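Local coordinates for protein acidocalcisomal pyrophosphatase (Trypanosoma brucei brucei, PDB 5C5V) that probably hydrolyses inorganic diphosphate to phosphate with the help of magnesium, as other family I soluble pyrophosphatases do, at residues V210-G215 / M255-V260; F307-E312 / K316-K321. All blocks are in the same frame, centred on the assembly; numbering follows the deposited sequence.

Interaction 1 (V210-G215 / M255-V260). With MG (magnesium ion), chain E; MG (magnesium ion), chain D; 2PN (imidodiphosphoric acid), chain C.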
loop_
_atom_site.group_PDB
_atom_site.type_symbol
_atom_site.label_atom_id
_atom_site.label_comp_id
_atom_site.label_asym_id
_atom_site.label_seq_id
_atom_site.Cartn_x
_atom_site.Cartn_y
_atom_site.Cartn_z
ATOM N N VAL A 210 -40.046 6.343 12.134
ATOM C CA VAL A 210 -39.335 5.558 13.135
ATOM C C VAL A 210 -38.731 6.442 14.223
ATOM O O VAL A 210 -38.007 7.401 13.935
ATOM C CB VAL A 210 -38.203 4.705 12.487
ATOM C CG1 VAL A 210 -37.284 4.131 13.549
ATOM C CG2 VAL A 210 -38.801 3.576 11.640
ATOM N N LEU A 211 -39.007 6.091 15.474
ATOM C CA LEU A 211 -38.410 6.792 16.602
ATOM C C LEU A 211 -37.114 6.105 16.972
ATOM O O LEU A 211 -37.117 5.042 17.591
ATOM C CB LEU A 211 -39.345 6.825 17.814
ATOM C CG LEU A 211 -38.806 7.713 18.943
ATOM C CD1 LEU A 211 -38.719 9.177 18.508
ATOM C CD2 LEU A 211 -39.591 7.553 20.237
ATOM N N PHE A 212 -36.004 6.694 16.557
ATOM C CA PHE A 212 -34.698 6.144 16.860
ATOM C C PHE A 212 -34.412 6.262 18.359
ATOM O O PHE A 212 -35.062 7.042 19.057
ATOM C CB PHE A 212 -33.630 6.855 16.024
ATOM C CG PHE A 212 -33.748 6.571 14.552
ATOM C CD1 PHE A 212 -32.986 5.580 13.957
ATOM C CD2 PHE A 212 -34.677 7.251 13.778
ATOM C CE1 PHE A 212 -33.118 5.302 12.610
ATOM C CE2 PHE A 212 -34.804 6.987 12.433
ATOM C CZ PHE A 212 -34.032 6.008 11.844
ATOM N N GLU A 213 -33.472 5.454 18.852
ATOM C CA GLU A 213 -33.114 5.421 20.276
ATOM C C GLU A 213 -32.898 6.827 20.833
ATOM O O GLU A 213 -33.203 7.097 21.981
ATOM C CB GLU A 213 -31.853 4.566 20.488
ATOM C CG GLU A 213 -31.143 4.763 21.835
ATOM N N ALA A 214 -32.418 7.731 19.990
ATOM C CA ALA A 214 -32.121 9.092 20.414
ATOM C C ALA A 214 -33.357 9.967 20.698
ATOM O O ALA A 214 -33.219 11.096 21.153
ATOM C CB ALA A 214 -31.260 9.756 19.374
ATOM N N GLY A 215 -34.557 9.457 20.442
ATOM C CA GLY A 215 -35.760 10.244 20.668
ATOM C C GLY A 215 -36.148 11.143 19.500
ATOM O O GLY A 215 -36.901 12.100 19.671
ATOM N N MET A 255 -32.662 12.109 13.040
ATOM C CA MET A 255 -31.569 11.134 13.036
ATOM C C MET A 255 -30.858 11.185 11.686
ATOM O O MET A 255 -31.482 11.163 10.630
ATOM C CB MET A 255 -32.071 9.718 13.316
ATOM C CG MET A 255 -30.992 8.760 13.805
ATOM S SD MET A 255 -30.444 9.132 15.497
ATOM C CE MET A 255 -28.662 9.161 15.275
ATOM N N ASP A 256 -29.540 11.287 11.719
ATOM C CA ASP A 256 -28.788 11.537 10.502
ATOM C C ASP A 256 -27.442 10.836 10.571
ATOM O O ASP A 256 -26.390 11.472 10.460
ATOM C CB ASP A 256 -28.631 13.040 10.300
ATOM C CG ASP A 256 -28.425 13.414 8.862
ATOM O OD1 ASP A 256 -28.690 12.564 7.976
ATOM O OD2 ASP A 256 -28.012 14.570 8.610
ATOM N N TRP A 257 -27.500 9.517 10.770
ATOM C CA TRP A 257 -26.320 8.666 10.841
ATOM C C TRP A 257 -25.327 9.010 9.765
ATOM O O TRP A 257 -25.704 9.258 8.623
ATOM C CB TRP A 257 -26.681 7.186 10.689
ATOM C CG TRP A 257 -27.616 6.630 11.701
ATOM C CD1 TRP A 257 -28.929 6.315 11.512
ATOM C CD2 TRP A 257 -27.312 6.285 13.060
ATOM N NE1 TRP A 257 -29.467 5.802 12.670
ATOM C CE2 TRP A 257 -28.497 5.769 13.635
ATOM C CE3 TRP A 257 -26.157 6.360 13.846
ATOM C CZ2 TRP A 257 -28.560 5.331 14.953
ATOM C CZ3 TRP A 257 -26.219 5.927 15.157
ATOM C CH2 TRP A 257 -27.413 5.417 15.698
ATOM N N LYS A 258 -24.052 9.003 10.133
ATOM C CA LYS A 258 -22.973 9.201 9.173
ATOM C C LYS A 258 -22.074 7.983 9.189
ATOM O O LYS A 258 -21.278 7.801 10.114
ATOM C CB LYS A 258 -22.183 10.470 9.499
ATOM C CG LYS A 258 -22.982 11.761 9.354
ATOM C CD LYS A 258 -23.154 12.152 7.899
ATOM C CE LYS A 258 -23.944 13.443 7.770
ATOM N NZ LYS A 258 -25.362 13.260 8.172
ATOM N N VAL A 259 -22.223 7.133 8.179
ATOM C CA VAL A 259 -21.448 5.904 8.124
ATOM C C VAL A 259 -20.042 6.187 7.610
ATOM O O VAL A 259 -19.864 6.864 6.595
ATOM C CB VAL A 259 -22.125 4.833 7.236
ATOM C CG1 VAL A 259 -21.228 3.603 7.103
ATOM C CG2 VAL A 259 -23.479 4.440 7.806
ATOM N N VAL A 260 -19.048 5.671 8.329
ATOM C CA VAL A 260 -17.660 5.770 7.909
ATOM C C VAL A 260 -17.333 4.519 7.126
ATOM O O VAL A 260 -17.541 3.405 7.612
ATOM C CB VAL A 260 -16.676 5.903 9.112
ATOM C CG1 VAL A 260 -15.226 5.942 8.610
ATOM C CG2 VAL A 260 -16.981 7.150 9.938
HETATM MG MG MG E . -28.743 13.021 5.995
HETATM MG MG MG D . -28.042 16.174 7.426
HETATM P P1 2PN C . -27.422 18.171 4.911
HETATM O O1 2PN C . -28.444 18.784 3.918
HETATM O O2 2PN C . -28.153 17.893 6.252
HETATM O O3 2PN C . -26.211 19.136 5.053
HETATM N N1 2PN C . -26.829 16.787 4.275
HETATM P P2 2PN C . -27.680 15.397 4.108
HETATM O O4 2PN C . -29.019 15.657 3.327
HETATM O O5 2PN C . -28.014 14.912 5.505
HETATM O O6 2PN C . -26.879 14.404 3.387
HETATM O O HOH W 1 -25.966 16.251 7.258
HETATM O O HOH W 2 -30.272 16.152 7.347
HETATM O O HOH W 3 -29.559 10.978 5.738
HETATM O O HOH W 4 -29.389 13.236 4.192
#
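Beside the magnesium and imidodiphosphate site of the pyrophosphatase domain, the loop between strands 197-200 and 224-227 sets F212 against M255 and W257 on strand 254-263. M255 CG lies over one face of the F212 ring, 3.9 Å from its centroid and 22° off the ring normal, a CH-pi contact. With CG anti to the backbone N (chi1 -160°) and bends at chi2 and chi3, the M255 chain lays CG over this face. It also brings SD obliquely beside the ring in a Met-aromatic contact, 4.0 Å from A214 CB. V210 CG1 sits over the other face of F212. W257 meets the ring with its indole edge: W257 NE1 is 3.7 Å from F212 CE1, and the two planes stand at 67°. The methyl CE of M255 rests over the W257 ring, so M255 touches both aromatics.

Between M255 and W257, D256 turns to the metals. D256 OD1 and D256 OD2 each bind a different magnesium at 2.0 Å, and both ions also bind imidodiphosphate. D219 and D224 share one ion with D256; D251 shares the other. K258 NZ bonds to D256 O at 3.1 Å and forms a salt bridge with D256 OD2 at 3.0 Å, its hydrogen bond weak. No hydrogen bond joins the segments. CH-pi, Met-aromatic and aromatic packing, indole N included, hold the loop to M255 and W257, while the D256 carboxylate between them bridges two magnesium ions.

Interaction 2 (F307-E312 / K316-K321)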
loop_
_atom_site.group_PDB
_atom_site.type_symbol
_atom_site.label_atom_id
_atom_site.label_comp_id
_atom_site.label_asym_id
_atom_site.label_seq_id
_atom_site.Cartn_x
_atom_site.Cartn_y
_atom_site.Cartn_z
ATOM N N PHE A 307 -24.929 14.669 18.915
ATOM C CA PHE A 307 -24.565 13.298 18.587
ATOM C C PHE A 307 -25.046 12.343 19.667
ATOM O O PHE A 307 -24.951 12.651 20.851
ATOM C CB PHE A 307 -23.057 13.156 18.414
ATOM C CG PHE A 307 -22.482 14.026 17.335
ATOM C CD1 PHE A 307 -22.521 13.624 16.010
ATOM C CD2 PHE A 307 -21.896 15.248 17.649
ATOM C CE1 PHE A 307 -21.995 14.416 15.015
ATOM C CE2 PHE A 307 -21.361 16.049 16.656
ATOM C CZ PHE A 307 -21.411 15.634 15.335
ATOM N N ALA A 308 -25.608 11.206 19.265
ATOM C CA ALA A 308 -25.896 10.141 20.220
ATOM C C ALA A 308 -24.586 9.553 20.748
ATOM O O ALA A 308 -23.529 9.747 20.149
ATOM C CB ALA A 308 -26.733 9.051 19.571
ATOM N N PHE A 309 -24.661 8.834 21.864
ATOM C CA PHE A 309 -23.500 8.145 22.417
ATOM C C PHE A 309 -22.324 9.083 22.666
ATOM O O PHE A 309 -21.167 8.665 22.577
ATOM C CB PHE A 309 -23.064 7.012 21.492
ATOM C CG PHE A 309 -24.191 6.115 21.066
ATOM C CD1 PHE A 309 -24.837 5.303 21.987
ATOM C CD2 PHE A 309 -24.607 6.084 19.747
ATOM C CE1 PHE A 309 -25.886 4.476 21.602
ATOM C CE2 PHE A 309 -25.637 5.263 19.359
ATOM C CZ PHE A 309 -26.286 4.458 20.292
ATOM N N ASP A 310 -22.632 10.347 22.948
ATOM C CA ASP A 310 -21.628 11.349 23.247
ATOM C C ASP A 310 -20.570 11.485 22.153
ATOM O O ASP A 310 -19.416 11.802 22.431
ATOM C CB ASP A 310 -20.958 11.022 24.588
ATOM N N GLY A 311 -20.970 11.253 20.908
ATOM C CA GLY A 311 -20.078 11.423 19.776
ATOM C C GLY A 311 -19.240 10.192 19.473
ATOM O O GLY A 311 -18.395 10.216 18.588
ATOM N N GLU A 312 -19.477 9.094 20.179
ATOM C CA GLU A 312 -18.721 7.880 19.886
ATOM C C GLU A 312 -19.022 7.361 18.478
ATOM O O GLU A 312 -20.178 7.308 18.061
ATOM C CB GLU A 312 -19.019 6.786 20.911
ATOM C CG GLU A 312 -18.223 5.512 20.666
ATOM C CD GLU A 312 -18.717 4.326 21.495
ATOM O OE1 GLU A 312 -19.487 4.545 22.459
ATOM O OE2 GLU A 312 -18.339 3.171 21.167
ATOM N N LYS A 316 -18.282 -1.424 13.262
ATOM C CA LYS A 316 -18.863 -1.839 12.000
ATOM C C LYS A 316 -20.073 -2.756 12.166
ATOM O O LYS A 316 -21.003 -2.681 11.369
ATOM C CB LYS A 316 -17.812 -2.520 11.134
ATOM C CG LYS A 316 -17.337 -3.842 11.657
ATOM C CD LYS A 316 -16.392 -4.487 10.649
ATOM C CE LYS A 316 -15.848 -5.796 11.177
ATOM N NZ LYS A 316 -14.755 -6.269 10.308
ATOM N N GLU A 317 -20.066 -3.609 13.189
ATOM C CA GLU A 317 -21.195 -4.490 13.432
ATOM C C GLU A 317 -22.436 -3.633 13.672
ATOM O O GLU A 317 -23.514 -3.919 13.163
ATOM C CB GLU A 317 -20.936 -5.412 14.629
ATOM C CG GLU A 317 -22.121 -6.305 14.996
ATOM C CD GLU A 317 -21.945 -7.036 16.337
ATOM O OE1 GLU A 317 -20.934 -6.793 17.039
ATOM O OE2 GLU A 317 -22.812 -7.868 16.698
ATOM N N TYR A 318 -22.266 -2.558 14.427
ATOM C CA TYR A 318 -23.356 -1.636 14.726
ATOM C C TYR A 318 -23.799 -0.858 13.480
ATOM O O TYR A 318 -24.985 -0.645 13.254
ATOM C CB TYR A 318 -22.928 -0.669 15.831
ATOM C CG TYR A 318 -24.062 0.122 16.411
ATOM C CD1 TYR A 318 -24.720 -0.315 17.551
ATOM C CD2 TYR A 318 -24.493 1.294 15.812
ATOM C CE1 TYR A 318 -25.767 0.406 18.083
ATOM C CE2 TYR A 318 -25.527 2.016 16.336
ATOM C CZ TYR A 318 -26.162 1.567 17.467
ATOM O OH TYR A 318 -27.201 2.293 17.987
ATOM N N ALA A 319 -22.834 -0.433 12.674
ATOM C CA ALA A 319 -23.120 0.337 11.470
ATOM C C ALA A 319 -23.887 -0.514 10.461
ATOM O O ALA A 319 -24.757 -0.018 9.760
ATOM C CB ALA A 319 -21.820 0.878 10.846
ATOM N N MET A 320 -23.535 -1.787 10.370
ATOM C CA MET A 320 -24.217 -2.668 9.445
ATOM C C MET A 320 -25.645 -2.965 9.927
ATOM O O MET A 320 -26.533 -3.190 9.102
ATOM C CB MET A 320 -23.408 -3.952 9.216
ATOM C CG MET A 320 -22.123 -3.669 8.430
ATOM S SD MET A 320 -21.133 -5.100 7.917
ATOM C CE MET A 320 -20.246 -5.475 9.428
ATOM N N LYS A 321 -25.875 -2.949 11.243
ATOM C CA LYS A 321 -27.246 -3.071 11.753
ATOM C C LYS A 321 -28.056 -1.853 11.346
ATOM O O LYS A 321 -29.171 -1.986 10.853
ATOM C CB LYS A 321 -27.299 -3.216 13.275
ATOM C CG LYS A 321 -26.999 -4.595 13.789
ATOM C CD LYS A 321 -27.170 -4.645 15.318
ATOM C CE LYS A 321 -27.097 -6.088 15.844
ATOM N NZ LYS A 321 -25.676 -6.619 15.787
#
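F309 and Y318 carry this contact. It joins the turn at 308-312 to the start of helix 316-336 across the short strand 313-315, and both rings rest on W257 of strand 254-263. F309 stands on the loop after strand 306-307, and Y318 on the first turn of the helix. The two side chains reach toward each other from opposite directions. The far end of the phenyl ring meets the phenol oxygen: F309 CZ is 3.3 Å from Y318 OH, and F309 CE2 is 3.6 Å from the same oxygen. Behind the hydroxyl, Y318 CZ lies 4.0 Å from F309 CZ. The approach is oblique, with ring planes almost perpendicular, at 86°, and centroids 5.8 Å apart.

Y318 has CG anti to the backbone N (chi1 -168°), which carries its ring off the helix toward the loop. The turn, closed by bonds from G311 N to A308 O and from E312 N to F309 O, holds F309 out toward the helix. Both aromatic rings also make cation-pi contacts with K314. Y318 N is hydrogen-bonded to D315 OD1 just before the helix.

No hydrogen bond joins the two segments. The contact is small and lies near the surface, away from the metal site. Its chemistry is van der Waals packing of ring carbons against a phenol oxygen, with the charge of K314 probably adding attraction for both rings.

In the fold
Both interactions lie inside the pyrophosphatase domain, with centres about 9 Å apart. Both segments of interaction 1 precede those of interaction 2 along the chain. The two meet at the indole of W257, whose CH2 packs on Y318 OH at 3.9 Å and on F309 CE2 at 4.1 Å. Strand 254-263 pairs with strand 238-251, which also pairs with strands 306-307 and 313-315, so one mixed sheet ties the two together. Helix 316-336 is shared too, since its M329 touches F212. W257 is next in sequence to D256, which binds magnesium, and its packing on F309 and Y318 joins the strand of the metal site to the surface pair.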